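Local coordinates for protein dimethyladenosine transferase, putative (Plasmodium falciparum, PDB 2H1R) that probably methylates adenines in ribosomal RNA to N6,N6-dimethyladenosine, using S-adenosyl-L-methionine as the methyl donor, at residues H23-P28 with D32-A37; A38-S43 with F107-A112; N55-L60 with S78-R83. All coordinates share one frame; numbering follows the deposited sequence.

Overall arrangement
All three contacts are partly buried and lie in the Rossmann-like methyltransferase fold. Contacts 1 and 2 share helix 28-38: contact 1 involves its first turns, contact 2 its last residue and the loop that follows. Contact 2 faces the central sheet and is apolar, apart from two oxygens that do not bond. Contact 1 is mixed, with a helix bond and water bridge at the surface and one leucine-isoleucine touch deeper in. Contact 3 joins helices 57-60 and 74-86; there an arginine of the second helix bonds the amide of N55 ahead of the first and lies against V58. D32 of contact 1 forms a salt bridge with K59 of contact 3, and I40 of contact 2 packs on L60.

Contact 1 (H23-P28 with D32-A37)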
loop_
_atom_site.group_PDB
_atom_site.type_symbol
_atom_site.label_atom_id
_atom_site.label_comp_id
_atom_site.label_asym_id
_atom_site.label_seq_id
_atom_site.Cartn_x
_atom_site.Cartn_y
_atom_site.Cartn_z
ATOM N N HIS A 23 -9.760 11.552 17.637
ATOM C CA HIS A 23 -9.296 10.491 18.564
ATOM C C HIS A 23 -10.148 9.239 18.373
ATOM O O HIS A 23 -9.940 8.493 17.411
ATOM C CB HIS A 23 -9.305 10.975 20.012
ATOM N N LEU A 24 -11.119 9.002 19.253
ATOM C CA LEU A 24 -11.846 7.723 19.165
ATOM C C LEU A 24 -13.145 7.822 18.393
ATOM O O LEU A 24 -13.943 8.716 18.636
ATOM C CB LEU A 24 -12.056 7.110 20.545
ATOM C CG LEU A 24 -10.799 6.703 21.328
ATOM C CD1 LEU A 24 -11.241 5.875 22.523
ATOM C CD2 LEU A 24 -9.726 5.951 20.505
ATOM N N LEU A 25 -13.340 6.896 17.461
ATOM C CA LEU A 25 -14.541 6.843 16.664
ATOM C C LEU A 25 -15.729 6.539 17.591
ATOM O O LEU A 25 -15.660 5.619 18.401
ATOM C CB LEU A 25 -14.389 5.773 15.576
ATOM C CG LEU A 25 -15.519 5.583 14.576
ATOM C CD1 LEU A 25 -15.662 6.870 13.760
ATOM C CD2 LEU A 25 -15.268 4.408 13.626
ATOM N N LYS A 26 -16.788 7.349 17.513
ATOM C CA LYS A 26 -18.014 7.064 18.256
ATOM C C LYS A 26 -19.132 7.348 17.294
ATOM O O LYS A 26 -19.668 8.471 17.234
ATOM C CB LYS A 26 -18.158 7.881 19.555
ATOM C CG LYS A 26 -19.294 7.392 20.573
ATOM C CD LYS A 26 -20.638 6.915 19.884
ATOM C CE LYS A 26 -21.981 7.301 20.638
ATOM N NZ LYS A 26 -23.193 7.541 19.765
ATOM N N ASN A 27 -19.451 6.330 16.512
ATOM C CA ASN A 27 -20.519 6.423 15.546
ATOM C C ASN A 27 -20.959 5.023 15.078
ATOM O O ASN A 27 -20.312 4.416 14.200
ATOM C CB ASN A 27 -20.087 7.289 14.346
ATOM C CG ASN A 27 -21.248 7.603 13.432
ATOM O OD1 ASN A 27 -22.241 6.859 13.403
ATOM N ND2 ASN A 27 -21.157 8.714 12.707
ATOM N N PRO A 28 -22.047 4.491 15.684
ATOM C CA PRO A 28 -22.563 3.140 15.363
ATOM C C PRO A 28 -22.768 2.847 13.893
ATOM O O PRO A 28 -22.460 1.739 13.432
ATOM C CB PRO A 28 -23.914 3.119 16.099
ATOM C CG PRO A 28 -23.638 3.943 17.298
ATOM C CD PRO A 28 -22.820 5.104 16.785
ATOM N N ASP A 32 -21.040 -0.109 11.443
ATOM C CA ASP A 32 -21.836 -0.981 10.570
ATOM C C ASP A 32 -21.303 -1.039 9.144
ATOM O O ASP A 32 -21.296 -2.095 8.513
ATOM C CB ASP A 32 -23.312 -0.561 10.546
ATOM C CG ASP A 32 -24.075 -1.026 11.774
ATOM O OD1 ASP A 32 -23.528 -1.835 12.561
ATOM O OD2 ASP A 32 -25.233 -0.571 11.951
ATOM N N LYS A 33 -20.841 0.103 8.638
ATOM C CA LYS A 33 -20.307 0.178 7.277
ATOM C C LYS A 33 -18.978 -0.567 7.171
ATOM O O LYS A 33 -18.701 -1.191 6.141
ATOM C CB LYS A 33 -20.089 1.633 6.884
ATOM C CG LYS A 33 -21.391 2.434 6.766
ATOM C CD LYS A 33 -21.206 3.699 5.959
ATOM C CE LYS A 33 -21.093 3.367 4.472
ATOM N NZ LYS A 33 -21.508 4.512 3.600
ATOM N N ILE A 34 -18.156 -0.473 8.217
ATOM C CA ILE A 34 -16.872 -1.199 8.255
ATOM C C ILE A 34 -17.152 -2.710 8.133
ATOM O O ILE A 34 -16.552 -3.412 7.321
ATOM C CB ILE A 34 -16.101 -0.844 9.554
ATOM C CG1 ILE A 34 -15.529 0.577 9.440
ATOM C CG2 ILE A 34 -14.949 -1.817 9.874
ATOM C CD1 ILE A 34 -14.994 1.156 10.775
ATOM N N ILE A 35 -18.066 -3.195 8.976
ATOM C CA ILE A 35 -18.393 -4.623 9.055
ATOM C C ILE A 35 -18.934 -5.121 7.707
ATOM O O ILE A 35 -18.533 -6.176 7.227
ATOM C CB ILE A 35 -19.448 -4.870 10.174
ATOM C CG1 ILE A 35 -18.868 -4.609 11.561
ATOM C CG2 ILE A 35 -20.124 -6.271 10.029
ATOM C CD1 ILE A 35 -17.625 -5.451 11.888
ATOM N N TYR A 36 -19.817 -4.338 7.097
ATOM C CA TYR A 36 -20.391 -4.712 5.789
ATOM C C TYR A 36 -19.302 -4.827 4.712
ATOM O O TYR A 36 -19.270 -5.784 3.932
ATOM C CB TYR A 36 -21.461 -3.713 5.344
ATOM C CG TYR A 36 -22.130 -4.056 4.025
ATOM C CD1 TYR A 36 -23.305 -4.820 3.988
ATOM C CD2 TYR A 36 -21.597 -3.619 2.825
ATOM C CE1 TYR A 36 -23.925 -5.137 2.777
ATOM C CE2 TYR A 36 -22.196 -3.932 1.608
ATOM C CZ TYR A 36 -23.365 -4.690 1.590
ATOM O OH TYR A 36 -23.960 -4.991 0.372
ATOM N N ALA A 37 -18.410 -3.856 4.688
ATOM C CA ALA A 37 -17.295 -3.867 3.747
ATOM C C ALA A 37 -16.337 -5.055 3.944
ATOM O O ALA A 37 -15.774 -5.568 2.970
ATOM C CB ALA A 37 -16.495 -2.527 3.881
HETATM O O HOH W 1 -22.679 -0.365 15.310
#
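The carbonyl oxygen P28 O is gripped by two donors. The backbone N of D32 reaches P28 O at 3.1 Å, with an N-H...O angle of 158°. This is a first-turn bond of helix 28-38. A water donates to P28 O at 2.8 Å and also to D32 OD1 at 3.2 Å, so it bridges the carbonyl and the carboxylate. The chi1 of D32, -79°, sets its CG beside the backbone N and brings the carboxylate back toward the start of the helix. D32 OD1 also forms a salt bridge with K59. Ahead of the helix, N27 is the N-cap: its OD1 accepts a weak bond from G29 N. The second touch is apolar. L25 CD2 meets I34 CD1 at 4.3 Å, a loose approach of two methyl ends. L25 also packs on I30, L31 and V176. It is predicted to bind S-adenosyl-L-methionine, as is nearby N113. With the ammonium of K59 and a donating water both at OD1, the carboxylate of D32 is probably favoured in its charged form.

Contact 2 (A38-S43 with F107-A112)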
loop_
_atom_site.group_PDB
_atom_site.type_symbol
_atom_site.label_atom_id
_atom_site.label_comp_id
_atom_site.label_asym_id
_atom_site.label_seq_id
_atom_site.Cartn_x
_atom_site.Cartn_y
_atom_site.Cartn_z
ATOM N N ALA A 38 -16.081 -5.417 5.204
ATOM C CA ALA A 38 -15.087 -6.444 5.531
ATOM C C ALA A 38 -15.496 -7.862 5.109
ATOM O O ALA A 38 -14.614 -8.673 4.836
ATOM C CB ALA A 38 -14.718 -6.417 7.017
ATOM N N LYS A 39 -16.805 -8.150 5.058
ATOM C CA LYS A 39 -17.318 -9.489 4.619
ATOM C C LYS A 39 -16.670 -10.662 5.387
ATOM O O LYS A 39 -16.199 -11.638 4.802
ATOM C CB LYS A 39 -17.165 -9.687 3.100
ATOM C CG LYS A 39 -17.977 -8.688 2.248
ATOM N N ILE A 40 -16.652 -10.558 6.707
ATOM C CA ILE A 40 -15.890 -11.512 7.525
ATOM C C ILE A 40 -16.600 -12.897 7.610
ATOM O O ILE A 40 -17.807 -12.945 7.835
ATOM C CB ILE A 40 -15.692 -10.955 8.928
ATOM C CG1 ILE A 40 -14.829 -9.686 8.853
ATOM C CG2 ILE A 40 -15.028 -12.002 9.849
ATOM C CD1 ILE A 40 -14.950 -8.785 10.066
ATOM N N LYS A 41 -15.848 -13.985 7.429
ATOM C CA LYS A 41 -16.397 -15.349 7.586
ATOM C C LYS A 41 -15.968 -15.971 8.907
ATOM O O LYS A 41 -14.937 -15.601 9.449
ATOM C CB LYS A 41 -15.900 -16.254 6.461
ATOM C CG LYS A 41 -16.291 -15.838 5.056
ATOM C CD LYS A 41 -15.328 -16.558 4.073
ATOM N N SER A 42 -16.706 -16.973 9.405
ATOM C CA SER A 42 -16.327 -17.568 10.715
ATOM C C SER A 42 -15.032 -18.375 10.674
ATOM O O SER A 42 -14.524 -18.807 11.712
ATOM C CB SER A 42 -17.463 -18.412 11.296
ATOM O OG SER A 42 -17.654 -19.506 10.439
ATOM N N SER A 43 -14.490 -18.577 9.479
ATOM C CA SER A 43 -13.172 -19.197 9.357
ATOM C C SER A 43 -12.031 -18.167 9.322
ATOM O O SER A 43 -10.883 -18.550 9.327
ATOM C CB SER A 43 -13.115 -20.054 8.100
ATOM O OG SER A 43 -13.566 -19.305 6.979
ATOM N N PHE A 107 -3.145 -13.411 9.133
ATOM C CA PHE A 107 -4.510 -12.951 9.282
ATOM C C PHE A 107 -5.163 -12.971 7.904
ATOM O O PHE A 107 -4.483 -12.966 6.859
ATOM C CB PHE A 107 -4.573 -11.559 9.942
ATOM C CG PHE A 107 -3.974 -10.463 9.093
ATOM C CD1 PHE A 107 -4.755 -9.780 8.175
ATOM C CD2 PHE A 107 -2.630 -10.143 9.202
ATOM C CE1 PHE A 107 -4.211 -8.795 7.359
ATOM C CE2 PHE A 107 -2.069 -9.132 8.423
ATOM C CZ PHE A 107 -2.850 -8.477 7.483
ATOM N N ASP A 108 -6.481 -13.007 7.908
ATOM C CA ASP A 108 -7.271 -13.005 6.696
ATOM C C ASP A 108 -7.816 -11.630 6.379
ATOM O O ASP A 108 -7.852 -11.224 5.221
ATOM C CB ASP A 108 -8.445 -13.983 6.878
ATOM C CG ASP A 108 -7.966 -15.406 7.003
ATOM O OD1 ASP A 108 -7.458 -15.876 5.983
ATOM O OD2 ASP A 108 -8.027 -16.009 8.109
ATOM N N VAL A 109 -8.242 -10.916 7.410
ATOM C CA VAL A 109 -8.897 -9.622 7.245
ATOM C C VAL A 109 -8.287 -8.662 8.242
ATOM O O VAL A 109 -8.153 -9.001 9.429
ATOM C CB VAL A 109 -10.441 -9.709 7.518
ATOM C CG1 VAL A 109 -11.121 -8.346 7.421
ATOM C CG2 VAL A 109 -11.106 -10.691 6.565
ATOM N N CYS A 110 -7.938 -7.457 7.770
ATOM C CA CYS A 110 -7.397 -6.405 8.631
ATOM C C CYS A 110 -8.394 -5.250 8.742
ATOM O O CYS A 110 -8.996 -4.847 7.755
ATOM C CB CYS A 110 -6.080 -5.855 8.049
ATOM S SG CYS A 110 -5.375 -4.584 9.129
ATOM N N THR A 111 -8.561 -4.710 9.942
ATOM C CA THR A 111 -9.243 -3.421 10.082
ATOM C C THR A 111 -8.367 -2.511 10.957
ATOM O O THR A 111 -7.713 -2.981 11.896
ATOM C CB THR A 111 -10.685 -3.564 10.625
ATOM O OG1 THR A 111 -11.338 -2.286 10.562
ATOM C CG2 THR A 111 -10.702 -4.085 12.069
ATOM N N ALA A 112 -8.300 -1.230 10.623
ATOM C CA ALA A 112 -7.414 -0.315 11.352
ATOM C C ALA A 112 -7.940 1.086 11.304
ATOM O O ALA A 112 -8.483 1.510 10.287
ATOM C CB ALA A 112 -6.022 -0.333 10.727
#
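V109 overlaps A38 and I40 with a single methyl. Its CG1 lies 4.1 Å from A38 CB and 4.2 Å from I40 CG1. The chi1 of V109 is 177°, which sets CG1 opposite the backbone N and gives that branch both touches. A38 offers its one methyl, which also meets V137. I40 offers the middle of its chain rather than the end, and the two side chains cross at a slant. With chi1 at -64°, I40 CG1 stands beside its own backbone N. Across these two segments, one methyl meets two apolar neighbours at ordinary van der Waals distance.

Beyond V109 two oxygens come near each other without bonding. S43 O and D108 OD2 are 4.0 Å apart, and both are acceptors. D108 OD2 instead accepts a hydrogen bond from I45 N, at the start of strand 45-49. D44 OD2 takes the N-H of K41. The K41 bond closes the loop on itself; the D108 bond ties the start of strand 45-49 to the residue ahead of strand 109-113.

K39, with positive phi, ends helix 28-38. Strand 109-113 lies between the parallel strands 45-49 and 135-141 of the central sheet, as in class I methyltransferases. V109 and T111 point to the side of the helix end, and C110 points away. The end of helix 28-38 and its following loop therefore rest on one face of this strand, with helix 57-60 next to them through L60.

Contact 3 (N55-L60 with S78-R83); sequences NLTVKL and SEVKKR
The backbones of 55-60 and 78-83 come closest at T57 and V80, whose CA atoms are 8.0 Å apart, and V58 and R83 are nearly as near. R83 spans most of the gap. Its CG is anti to the backbone N (chi1 -179°), and the chain stays extended to NE. R83 NH1 donates to N55 OD1 at 2.8 Å, nearly straight at 167°. The bond lies in the carbonyl plane of the amide and in the plane of the guanidinium, although the two groups are turned 74° apart. R83 NH2 adds a weak bond to the same oxygen. V58 lies across one face of the guanidinium, with CG1 3.5 Å from R83 NE and CG2 3.7 Å from R83 NH2. Helices 57-60 and 74-86 follow the parallel strands 45-49 and 66-70 of the Rossmann-like methyltransferase fold. Further along the interface, T57 OG1 meets V80 CG1 at 4.1 Å. That hydroxyl is hydrogen-bonded to E48, and V80 CG1 packs against it. R83 has further partners: NE forms a salt bridge with E87, and NH1 also donates to T53 O.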
loop_
_atom_site.group_PDB
_atom_site.type_symbol
_atom_site.label_atom_id
_atom_site.label_comp_id
_atom_site.label_asym_id
_atom_site.label_seq_id
_atom_site.Cartn_x
_atom_site.Cartn_y
_atom_site.Cartn_z
ATOM N N ASN A 55 -15.411 -0.897 20.880
ATOM C CA ASN A 55 -16.699 -0.751 20.179
ATOM C C ASN A 55 -16.798 -1.523 18.855
ATOM O O ASN A 55 -17.828 -2.147 18.575
ATOM C CB ASN A 55 -17.003 0.737 19.926
ATOM C CG ASN A 55 -17.837 1.359 21.021
ATOM O OD1 ASN A 55 -18.025 0.769 22.077
ATOM N ND2 ASN A 55 -18.355 2.575 20.768
ATOM N N LEU A 56 -15.732 -1.492 18.052
ATOM C CA LEU A 56 -15.650 -2.357 16.852
ATOM C C LEU A 56 -15.273 -3.827 17.184
ATOM O O LEU A 56 -15.817 -4.774 16.589
ATOM C CB LEU A 56 -14.661 -1.786 15.829
ATOM C CG LEU A 56 -14.536 -2.600 14.530
ATOM C CD1 LEU A 56 -15.827 -2.596 13.735
ATOM C CD2 LEU A 56 -13.346 -2.117 13.669
ATOM N N THR A 57 -14.378 -4.007 18.140
ATOM C CA THR A 57 -13.976 -5.357 18.593
ATOM C C THR A 57 -15.164 -6.271 18.892
ATOM O O THR A 57 -15.227 -7.415 18.402
ATOM C CB THR A 57 -13.088 -5.294 19.840
ATOM O OG1 THR A 57 -12.052 -4.340 19.630
ATOM C CG2 THR A 57 -12.415 -6.667 20.106
ATOM N N VAL A 58 -16.111 -5.771 19.677
ATOM C CA VAL A 58 -17.247 -6.578 20.091
ATOM C C VAL A 58 -18.144 -6.959 18.909
ATOM O O VAL A 58 -18.895 -7.941 18.976
ATOM C CB VAL A 58 -18.037 -5.915 21.264
ATOM C CG1 VAL A 58 -17.109 -5.709 22.486
ATOM C CG2 VAL A 58 -18.711 -4.593 20.851
ATOM N N LYS A 59 -18.043 -6.204 17.810
ATOM C CA LYS A 59 -18.847 -6.490 16.631
ATOM C C LYS A 59 -18.149 -7.479 15.720
ATOM O O LYS A 59 -18.822 -8.185 14.932
ATOM C CB LYS A 59 -19.166 -5.207 15.837
ATOM C CG LYS A 59 -20.140 -4.253 16.525
ATOM C CD LYS A 59 -20.207 -2.917 15.786
ATOM C CE LYS A 59 -20.937 -3.007 14.444
ATOM N NZ LYS A 59 -22.398 -3.214 14.663
ATOM N N LEU A 60 -16.816 -7.496 15.792
ATOM C CA LEU A 60 -15.967 -8.433 15.012
ATOM C C LEU A 60 -15.975 -9.880 15.537
ATOM O O LEU A 60 -16.015 -10.827 14.771
ATOM C CB LEU A 60 -14.506 -7.940 14.984
ATOM C CG LEU A 60 -14.208 -6.619 14.233
ATOM C CD1 LEU A 60 -12.807 -6.181 14.596
ATOM C CD2 LEU A 60 -14.352 -6.793 12.736
ATOM N N SER A 78 -6.715 -3.828 28.736
ATOM C CA SER A 78 -7.355 -4.631 29.783
ATOM C C SER A 78 -8.844 -4.336 29.930
ATOM O O SER A 78 -9.603 -5.213 30.319
ATOM C CB SER A 78 -6.636 -4.493 31.136
ATOM O OG SER A 78 -7.184 -3.439 31.919
ATOM N N GLU A 79 -9.277 -3.119 29.614
ATOM C CA GLU A 79 -10.714 -2.820 29.652
ATOM C C GLU A 79 -11.486 -3.530 28.512
ATOM O O GLU A 79 -12.586 -4.040 28.721
ATOM C CB GLU A 79 -10.984 -1.311 29.640
ATOM C CG GLU A 79 -10.915 -0.645 31.019
ATOM C CD GLU A 79 -11.866 -1.277 32.043
ATOM O OE1 GLU A 79 -11.351 -1.845 33.041
ATOM O OE2 GLU A 79 -13.113 -1.211 31.865
ATOM N N VAL A 80 -10.899 -3.541 27.316
ATOM C CA VAL A 80 -11.519 -4.191 26.153
ATOM C C VAL A 80 -11.602 -5.701 26.388
ATOM O O VAL A 80 -12.640 -6.316 26.164
ATOM C CB VAL A 80 -10.705 -3.906 24.875
ATOM C CG1 VAL A 80 -11.268 -4.670 23.679
ATOM C CG2 VAL A 80 -10.718 -2.420 24.576
ATOM N N LYS A 81 -10.494 -6.281 26.833
ATOM C CA LYS A 81 -10.451 -7.681 27.266
ATOM C C LYS A 81 -11.568 -8.008 28.254
ATOM O O LYS A 81 -12.336 -8.925 28.019
ATOM C CB LYS A 81 -9.093 -7.992 27.879
ATOM C CG LYS A 81 -8.252 -8.967 27.064
ATOM C CD LYS A 81 -8.411 -10.420 27.594
ATOM C CE LYS A 81 -9.184 -11.372 26.637
ATOM N NZ LYS A 81 -10.655 -11.038 26.474
ATOM N N LYS A 82 -11.686 -7.234 29.334
ATOM C CA LYS A 82 -12.788 -7.417 30.302
ATOM C C LYS A 82 -14.151 -7.311 29.659
ATOM O O LYS A 82 -15.058 -8.112 29.951
ATOM C CB LYS A 82 -12.699 -6.400 31.443
ATOM C CG LYS A 82 -11.612 -6.750 32.442
ATOM C CD LYS A 82 -11.340 -5.599 33.408
ATOM C CE LYS A 82 -10.086 -5.897 34.220
ATOM N NZ LYS A 82 -9.582 -4.654 34.887
ATOM N N ARG A 83 -14.302 -6.317 28.793
ATOM C CA ARG A 83 -15.554 -6.088 28.103
ATOM C C ARG A 83 -15.966 -7.285 27.251
ATOM O O ARG A 83 -17.108 -7.736 27.313
ATOM C CB ARG A 83 -15.444 -4.857 27.209
ATOM C CG ARG A 83 -16.728 -4.553 26.494
ATOM C CD ARG A 83 -16.566 -3.434 25.517
ATOM N NE ARG A 83 -17.839 -3.208 24.858
ATOM C CZ ARG A 83 -18.076 -2.206 24.040
ATOM N NH1 ARG A 83 -17.122 -1.324 23.779
ATOM N NH2 ARG A 83 -19.277 -2.103 23.481
#